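PDB 3OMD: uncharacterized protein, which is of unknown function but folds as a single all-helical chain of the DUF5069 family. Local coordinates for residues I30-R34 with R72-M78; V119-A124 with D138-K142. All coordinates share one frame; numbering follows the deposited sequence.

Contact 1: I30-R34 with R72-M78; sequences IDKAR and RPQDQDM
R34 reaches over from helix 26-38 and sets its guanidinium against the backbone just ahead of helix 75-85. The strong polar link is R34 NH2 to R72 O, 2.8 Å long with an N-H...O angle of 162°. The donor lies in the carbonyl plane on a lone pair, and the oxygen in turn sits at the guanidinium edge. R34 NH1 adds a weak, bent bond of 3.3 Å to that same R72 O. P73 O is placed differently, over one face of the group, where its angle to NH2 is too poor for a hydrogen bond. An extended run from CG to NE carries R34 across before a turn about CD-NE (chi4 -70°) swings the flat end round.

Water supplies the second polar link. R34 NH2 donates to it at 2.9 Å, and the water donates to D75 OD1 at 2.7 Å, joining opposite charges that do not meet directly. R14 forms salt bridges to D75 OD2 and to D31 OD2, so both segments share it.

The apolar part rests on I30 and M78. I30 CD1 packs 3.7 Å from CB of M78, a selenomethionine, as the two side chains run past each other in opposite directions; F65 of helix 62-69 touches both.

NH2 thus spends one hydrogen on a carbonyl and the other on water. The chemistry implies that this buried arginine links the end of helix 62-69, where NH1 bonds to V69 O, to the residues leading into helix 75-85, through R72 O, with its charge probably balanced in part by D75 through the water.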
ATOM      1  N   ILE A  30      -2.995  -4.559   3.792  1.00 11.37           N
ATOM      2  CA  ILE A  30      -3.480  -5.869   4.272  1.00 12.02           C
ATOM      3  C   ILE A  30      -2.518  -6.985   3.863  1.00 12.37           C
ATOM      4  O   ILE A  30      -2.107  -7.817   4.687  1.00 12.83           O
ATOM      5  CB  ILE A  30      -4.914  -6.130   3.779  1.00 12.05           C
ATOM      6  CG1 ILE A  30      -5.885  -5.188   4.524  1.00 12.16           C
ATOM      7  CG2 ILE A  30      -5.335  -7.625   3.996  1.00 14.24           C
ATOM      8  CD1 ILE A  30      -7.310  -5.184   3.827  1.00 13.64           C
ATOM      9  N   ASP A  31      -2.152  -6.989   2.586  1.00 12.76           N
ATOM     10  CA  ASP A  31      -1.289  -8.067   2.086  1.00 12.97           C
ATOM     11  C   ASP A  31       0.068  -8.027   2.764  1.00 13.16           C
ATOM     12  O   ASP A  31       0.606  -9.065   3.144  1.00 13.22           O
ATOM     13  CB  ASP A  31      -1.111  -7.926   0.581  1.00 13.04           C
ATOM     14  CG  ASP A  31      -2.387  -8.202  -0.195  1.00 14.25           C
ATOM     15  OD1 ASP A  31      -3.370  -8.759   0.363  1.00 16.18           O
ATOM     16  OD2 ASP A  31      -2.440  -7.846  -1.404  1.00 15.23           O
ATOM     17  N   LYS A  32       0.613  -6.823   2.910  1.00 12.54           N
ATOM     18  CA  LYS A  32       1.929  -6.692   3.549  1.00 11.96           C
ATOM     19  C   LYS A  32       1.850  -7.081   5.029  1.00 12.47           C
ATOM     20  O   LYS A  32       2.795  -7.699   5.547  1.00 13.64           O
ATOM     21  CB  LYS A  32       2.472  -5.254   3.423  1.00 11.72           C
ATOM     22  CG  LYS A  32       2.824  -4.920   1.942  1.00 12.82           C
ATOM     23  CD  LYS A  32       3.129  -3.434   1.698  1.00 15.19           C
ATOM     24  CE  LYS A  32       4.320  -3.045   2.483  1.00 14.38           C
ATOM     25  NZ  LYS A  32       4.515  -1.521   2.378  1.00 13.47           N
ATOM     26  N   ALA A  33       0.745  -6.741   5.707  1.00 12.07           N
ATOM     27  CA  ALA A  33       0.581  -7.152   7.089  1.00 13.45           C
ATOM     28  C   ALA A  33       0.549  -8.659   7.218  1.00 13.86           C
ATOM     29  O   ALA A  33       1.138  -9.231   8.129  1.00 14.33           O
ATOM     30  CB  ALA A  33      -0.676  -6.541   7.680  1.00 13.68           C
ATOM     31  N   ARG A  34      -0.147  -9.318   6.301  1.00 13.80           N
ATOM     32  CA  ARG A  34      -0.161 -10.784   6.357  1.00 15.33           C
ATOM     33  C   ARG A  34       1.220 -11.377   6.165  1.00 15.92           C
ATOM     34  O   ARG A  34       1.585 -12.338   6.885  1.00 17.32           O
ATOM     35  CB  ARG A  34      -1.151 -11.343   5.346  1.00 16.21           C
ATOM     36  CG  ARG A  34      -2.604 -10.936   5.667  1.00 16.08           C
ATOM     37  CD  ARG A  34      -3.641 -11.713   4.803  1.00 17.14           C
ATOM     38  NE  ARG A  34      -4.971 -11.115   4.774  1.00 19.78           N
ATOM     39  CZ  ARG A  34      -5.843 -11.066   5.782  1.00 21.47           C
ATOM     40  NH1 ARG A  34      -5.602 -11.652   6.963  1.00 24.12           N
ATOM     41  NH2 ARG A  34      -6.993 -10.425   5.575  1.00 22.30           N
ATOM     42  N   ARG A  72      -9.075 -11.985  10.759  1.00 20.10           N
ATOM     43  CA  ARG A  72      -9.933 -11.382   9.718  1.00 20.17           C
ATOM     44  C   ARG A  72      -9.400 -11.673   8.317  1.00 20.14           C
ATOM     45  O   ARG A  72      -8.760 -10.821   7.694  1.00 21.46           O
ATOM     46  CB  ARG A  72      -9.973  -9.874   9.959  1.00 19.98           C
ATOM     47  CG  ARG A  72     -10.667  -9.580  11.306  1.00 19.95           C
ATOM     48  CD  ARG A  72     -10.545  -8.092  11.707  1.00 19.90           C
ATOM     49  NE  ARG A  72     -11.283  -7.834  12.937  1.00 21.46           N
ATOM     50  CZ  ARG A  72     -10.793  -7.999  14.173  1.00 24.03           C
ATOM     51  NH1 ARG A  72      -9.527  -8.420  14.380  1.00 23.48           N
ATOM     52  NH2 ARG A  72     -11.582  -7.741  15.214  1.00 25.95           N
ATOM     53  N   PRO A  73      -9.665 -12.866   7.791  1.00 21.87           N
ATOM     54  CA  PRO A  73      -9.092 -13.328   6.544  1.00 21.96           C
ATOM     55  C   PRO A  73      -9.669 -12.659   5.308  1.00 22.10           C
ATOM     56  O   PRO A  73      -9.010 -12.641   4.260  1.00 23.62           O
ATOM     57  CB  PRO A  73      -9.427 -14.844   6.529  1.00 22.45           C
ATOM     58  CG  PRO A  73     -10.595 -14.964   7.427  1.00 24.27           C
ATOM     59  CD  PRO A  73     -10.410 -13.935   8.492  1.00 23.01           C
ATOM     60  N   GLN A  74     -10.850 -12.057   5.446  1.00 21.94           N
ATOM     61  CA  GLN A  74     -11.492 -11.443   4.315  1.00 21.61           C
ATOM     62  C   GLN A  74     -11.345  -9.920   4.379  1.00 19.01           C
ATOM     63  O   GLN A  74     -11.415  -9.314   5.448  1.00 19.19           O
ATOM     64  CB  GLN A  74     -12.964 -11.804   4.299  1.00 24.59           C
ATOM     65  CG  GLN A  74     -13.267 -13.315   4.377  1.00 30.53           C
ATOM     66  CD  GLN A  74     -12.464 -14.166   3.374  1.00 37.89           C
ATOM     67  OE1 GLN A  74     -12.062 -15.305   3.689  1.00 42.98           O
ATOM     68  NE2 GLN A  74     -12.229 -13.631   2.171  1.00 39.47           N
ATOM     69  N   ASP A  75     -11.210  -9.320   3.207  1.00 16.90           N
ATOM     70  CA  ASP A  75     -11.116  -7.853   3.073  1.00 15.06           C
ATOM     71  C   ASP A  75     -12.260  -7.146   3.817  1.00 15.49           C
ATOM     72  O   ASP A  75     -12.030  -6.111   4.423  1.00 15.10           O
ATOM     73  CB  ASP A  75     -11.182  -7.450   1.587  1.00 14.87           C
ATOM     74  CG  ASP A  75      -9.861  -7.574   0.873  1.00 16.62           C
ATOM     75  OD1 ASP A  75      -8.814  -7.889   1.482  1.00 17.13           O
ATOM     76  OD2 ASP A  75      -9.880  -7.333  -0.345  1.00 18.95           O
ATOM     77  N   GLN A  76     -13.492  -7.648   3.696  1.00 15.34           N
ATOM     78  CA  GLN A  76     -14.596  -6.947   4.324  1.00 16.80           C
ATOM     79  C   GLN A  76     -14.395  -6.901   5.828  1.00 16.63           C
ATOM     80  O   GLN A  76     -14.773  -5.918   6.480  1.00 16.80           O
ATOM     81  CB  GLN A  76     -15.949  -7.554   3.952  1.00 18.74           C
ATOM     82  CG  GLN A  76     -16.440  -7.084   2.552  1.00 20.55           C
ATOM     83  CD  GLN A  76     -16.803  -5.584   2.492  1.00 23.10           C
ATOM     84  OE1 GLN A  76     -17.568  -5.084   3.322  1.00 26.14           O
ATOM     85  NE2 GLN A  76     -16.261  -4.883   1.517  1.00 24.58           N
ATOM     86  N   ASP A  77     -13.782  -7.952   6.386  1.00 16.40           N
ATOM     87  CA  ASP A  77     -13.589  -7.961   7.804  1.00 17.65           C
ATOM     88  C   ASP A  77     -12.484  -7.014   8.233  1.00 15.79           C
ATOM     89  O   ASP A  77     -12.611  -6.321   9.260  1.00 15.55           O
ATOM     90  CB  ASP A  77     -13.430  -9.389   8.290  1.00 20.79           C
ATOM     91  CG  ASP A  77     -14.795 -10.140   8.167  1.00 25.36           C
ATOM     92  OD1 ASP A  77     -15.816  -9.578   8.635  1.00 32.65           O
ATOM     93  OD2 ASP A  77     -14.877 -11.166   7.514  1.00 32.34           O
HETATM   94  N   MSE A  78     -11.425  -6.923   7.433  1.00 15.09           N
HETATM   95  CA  MSE A  78     -10.408  -5.952   7.767  1.00 16.19           C
HETATM   96  C   MSE A  78     -10.925  -4.513   7.588  1.00 14.87           C
HETATM   97  O   MSE A  78     -10.607  -3.622   8.359  1.00 15.00           O
HETATM   98  CB  MSE A  78      -9.156  -6.180   6.917  1.00 17.52           C
HETATM   99  CG  MSE A  78      -8.306  -7.236   7.366  1.00 29.08           C
HETATM  100 SE   MSE A  78      -7.807  -6.831   9.321  1.00 50.66          SE
HETATM  101  CE  MSE A  78      -7.106  -4.989   9.221  1.00 46.68           C
TER
HETATM  102  O   HOH W   1      -7.773  -9.937   2.816  1.00 22.69           O

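Contact 2: V119-A124 with D138-K142; sequences VRDSLA and DLEEK
R120 meets L139 through its aliphatic part, CG lying 4.1 Å from L139 CD2, while its guanidinium turns to its own helix. D121 OD1 lies in the plane of that group, at the edge, in a salt bridge with weak bonds from NE and from NH2 (3.4 Å to OD1); NH1 goes elsewhere, to I130 O. The other flat group, the E140 carboxylate, brings OE1 up to methyl groups: 3.8 Å from L123 CD1 and 4.0 Å from V119 CG1.

L139 has the largest buried share. With CG anti to the backbone N (chi1 177°), its CD2 touches both L123 CB, at 3.9 Å, and A124 CB, at 4.0 Å, while CD1 meets A124 CB alone. L123 answers from the other helix, its CD1 pressing on E140 CB at 3.6 Å across a side chain that runs at about a right angle to it. One turn back along helix 133-140, L136 touches V119, R120 and L123 and extends the same apolar seam.

A124 is the first residue past helix 110-123, and K142, with positive phi, is the C' residue of a Schellman motif closing helix 133-140. Between the segments the chemistry is purely van der Waals, which implies that packing of methyls against aliphatic carbons, with E140 OE1 alongside, joins these two helix ends, while the R120 guanidinium finds its partners in D121 and I130.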
ATOM      1  N   VAL A 119      15.080   3.776 -11.617  1.00 17.49           N
ATOM      2  CA  VAL A 119      14.212   2.592 -11.479  1.00 17.52           C
ATOM      3  C   VAL A 119      13.324   2.472 -12.703  1.00 18.86           C
ATOM      4  O   VAL A 119      13.238   1.408 -13.325  1.00 19.47           O
ATOM      5  CB  VAL A 119      13.332   2.685 -10.213  1.00 16.80           C
ATOM      6  CG1 VAL A 119      12.361   1.492 -10.164  1.00 17.41           C
ATOM      7  CG2 VAL A 119      14.233   2.658  -8.985  1.00 18.62           C
ATOM      8  N   ARG A 120      12.668   3.572 -13.045  1.00 18.68           N
ATOM      9  CA  ARG A 120      11.716   3.525 -14.142  1.00 20.47           C
ATOM     10  C   ARG A 120      12.406   3.168 -15.449  1.00 22.65           C
ATOM     11  O   ARG A 120      11.872   2.410 -16.264  1.00 23.95           O
ATOM     12  CB  ARG A 120      11.049   4.855 -14.306  1.00 19.98           C
ATOM     13  CG  ARG A 120       9.830   4.775 -15.231  1.00 23.70           C
ATOM     14  CD  ARG A 120       9.492   6.132 -15.756  1.00 25.58           C
ATOM     15  NE  ARG A 120      10.631   6.835 -16.362  1.00 25.95           N
ATOM     16  CZ  ARG A 120      10.716   8.163 -16.344  1.00 25.34           C
ATOM     17  NH1 ARG A 120       9.752   8.881 -15.775  1.00 25.68           N
ATOM     18  NH2 ARG A 120      11.765   8.781 -16.842  1.00 26.50           N
ATOM     19  N   ASP A 121      13.580   3.732 -15.669  1.00 22.56           N
ATOM     20  CA  ASP A 121      14.274   3.444 -16.932  1.00 25.72           C
ATOM     21  C   ASP A 121      14.692   1.955 -17.014  1.00 26.57           C
ATOM     22  O   ASP A 121      14.752   1.375 -18.122  1.00 28.04           O
ATOM     23  CB  ASP A 121      15.448   4.406 -17.117  1.00 27.38           C
ATOM     24  CG  ASP A 121      15.001   5.865 -17.437  1.00 28.97           C
ATOM     25  OD1 ASP A 121      13.788   6.175 -17.663  1.00 31.53           O
ATOM     26  OD2 ASP A 121      15.901   6.736 -17.412  1.00 33.35           O
ATOM     27  N   SER A 122      14.978   1.332 -15.870  1.00 26.21           N
ATOM     28  CA  SER A 122      15.309  -0.108 -15.845  1.00 27.72           C
ATOM     29  C   SER A 122      14.108  -0.990 -16.148  1.00 27.50           C
ATOM     30  O   SER A 122      14.260  -2.106 -16.652  1.00 30.58           O
ATOM     31  CB  SER A 122      15.963  -0.539 -14.519  1.00 27.46           C
ATOM     32  OG  SER A 122      15.008  -0.637 -13.437  1.00 30.28           O
ATOM     33  N   LEU A 123      12.911  -0.494 -15.875  1.00 25.97           N
ATOM     34  CA  LEU A 123      11.691  -1.285 -16.073  1.00 26.10           C
ATOM     35  C   LEU A 123      11.067  -1.021 -17.419  1.00 27.40           C
ATOM     36  O   LEU A 123      10.615  -1.959 -18.085  1.00 28.96           O
ATOM     37  CB  LEU A 123      10.661  -0.960 -14.975  1.00 25.25           C
ATOM     38  CG  LEU A 123      10.974  -1.371 -13.532  1.00 25.14           C
ATOM     39  CD1 LEU A 123      10.028  -0.651 -12.584  1.00 24.86           C
ATOM     40  CD2 LEU A 123      10.876  -2.857 -13.328  1.00 29.61           C
ATOM     41  N   ALA A 124      11.010   0.251 -17.815  1.00 26.23           N
ATOM     42  CA  ALA A 124      10.299   0.625 -19.038  1.00 27.80           C
ATOM     43  C   ALA A 124      10.805   1.979 -19.525  1.00 27.98           C
ATOM     44  O   ALA A 124      10.204   3.030 -19.232  1.00 26.52           O
ATOM     45  CB  ALA A 124       8.813   0.630 -18.817  1.00 27.94           C
ATOM     46  N   ASP A 138       3.025  -0.044  -9.662  1.00 13.87           N
ATOM     47  CA  ASP A 138       2.234  -0.887 -10.571  1.00 14.84           C
ATOM     48  C   ASP A 138       3.080  -1.342 -11.753  1.00 15.75           C
ATOM     49  O   ASP A 138       2.909  -2.464 -12.241  1.00 16.14           O
ATOM     50  CB  ASP A 138       0.996  -0.137 -11.075  1.00 16.22           C
ATOM     51  CG  ASP A 138      -0.197  -0.284 -10.172  1.00 18.10           C
ATOM     52  OD1 ASP A 138      -0.208  -1.158  -9.282  1.00 17.10           O
ATOM     53  OD2 ASP A 138      -1.147   0.486 -10.407  1.00 20.52           O
ATOM     54  N   LEU A 139       3.955  -0.460 -12.255  1.00 15.08           N
ATOM     55  CA  LEU A 139       4.801  -0.836 -13.400  1.00 16.55           C
ATOM     56  C   LEU A 139       5.720  -1.988 -12.998  1.00 16.44           C
ATOM     57  O   LEU A 139       5.823  -2.988 -13.751  1.00 18.49           O
ATOM     58  CB  LEU A 139       5.627   0.385 -13.848  1.00 16.83           C
ATOM     59  CG  LEU A 139       6.620   0.153 -14.987  1.00 18.19           C
ATOM     60  CD1 LEU A 139       5.829  -0.051 -16.256  1.00 22.04           C
ATOM     61  CD2 LEU A 139       7.537   1.375 -15.117  1.00 21.56           C
ATOM     62  N   GLU A 140       6.376  -1.861 -11.834  1.00 16.49           N
ATOM     63  CA  GLU A 140       7.306  -2.905 -11.385  1.00 17.65           C
ATOM     64  C   GLU A 140       6.551  -4.223 -11.148  1.00 17.69           C
ATOM     65  O   GLU A 140       7.122  -5.328 -11.334  1.00 19.69           O
ATOM     66  CB  GLU A 140       8.062  -2.472 -10.127  1.00 18.47           C
ATOM     67  CG  GLU A 140       9.006  -3.571  -9.592  1.00 22.80           C
ATOM     68  CD  GLU A 140      10.355  -3.101  -8.998  1.00 26.44           C
ATOM     69  OE1 GLU A 140      10.691  -1.897  -9.009  1.00 26.39           O
ATOM     70  OE2 GLU A 140      11.117  -3.996  -8.522  1.00 31.51           O
ATOM     71  N   GLU A 141       5.285  -4.111 -10.718  1.00 16.36           N
ATOM     72  CA  GLU A 141       4.485  -5.287 -10.371  1.00 16.17           C
ATOM     73  C   GLU A 141       3.629  -5.766 -11.564  1.00 18.37           C
ATOM     74  O   GLU A 141       2.644  -6.501 -11.423  1.00 19.21           O
ATOM     75  CB  GLU A 141       3.627  -4.990  -9.143  1.00 15.46           C
ATOM     76  CG  GLU A 141       4.536  -4.849  -7.896  1.00 14.03           C
ATOM     77  CD  GLU A 141       3.842  -4.446  -6.652  1.00 14.76           C
ATOM     78  OE1 GLU A 141       2.641  -4.057  -6.665  1.00 14.48           O
ATOM     79  OE2 GLU A 141       4.557  -4.460  -5.623  1.00 15.60           O
ATOM     80  N   LYS A 142       4.046  -5.343 -12.756  1.00 19.40           N
ATOM     81  CA  LYS A 142       3.545  -5.916 -14.034  1.00 22.13           C
ATOM     82  C   LYS A 142       2.046  -5.696 -14.272  1.00 22.40           C
ATOM     83  O   LYS A 142       1.372  -6.511 -14.931  1.00 25.19           O
ATOM     84  CB  LYS A 142       3.928  -7.414 -14.161  1.00 23.69           C
ATOM     85  CG  LYS A 142       5.422  -7.676 -13.971  1.00 27.08           C
ATOM     86  CD  LYS A 142       5.719  -9.179 -14.104  1.00 34.62           C
ATOM     87  CE  LYS A 142       7.222  -9.430 -14.020  1.00 38.65           C
ATOM     88  NZ  LYS A 142       7.558 -10.749 -14.631  1.00 43.71           N
TER

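In the fold
From the N terminus, the chain first builds helix 26-38, then passes through helices 50-58 and 62-69 before contact 1 closes the 37-residue loop by bringing the start of helix 75-85 back against it. Helix 92-104 follows in the interval between the contacts. Contact 2 then closes a much shorter loop of 13 residues, setting the C-terminal ends of helices 110-123 and 133-140 side by side. The two loops lie in series, neither nested nor crossed, on opposite sides of the chain's centre, with contact centres about 26 Å apart. E141, in the segment 138-142, forms a salt bridge with R28 of helix 26-38, tying this C-terminal pair to the helix that carries contact 1.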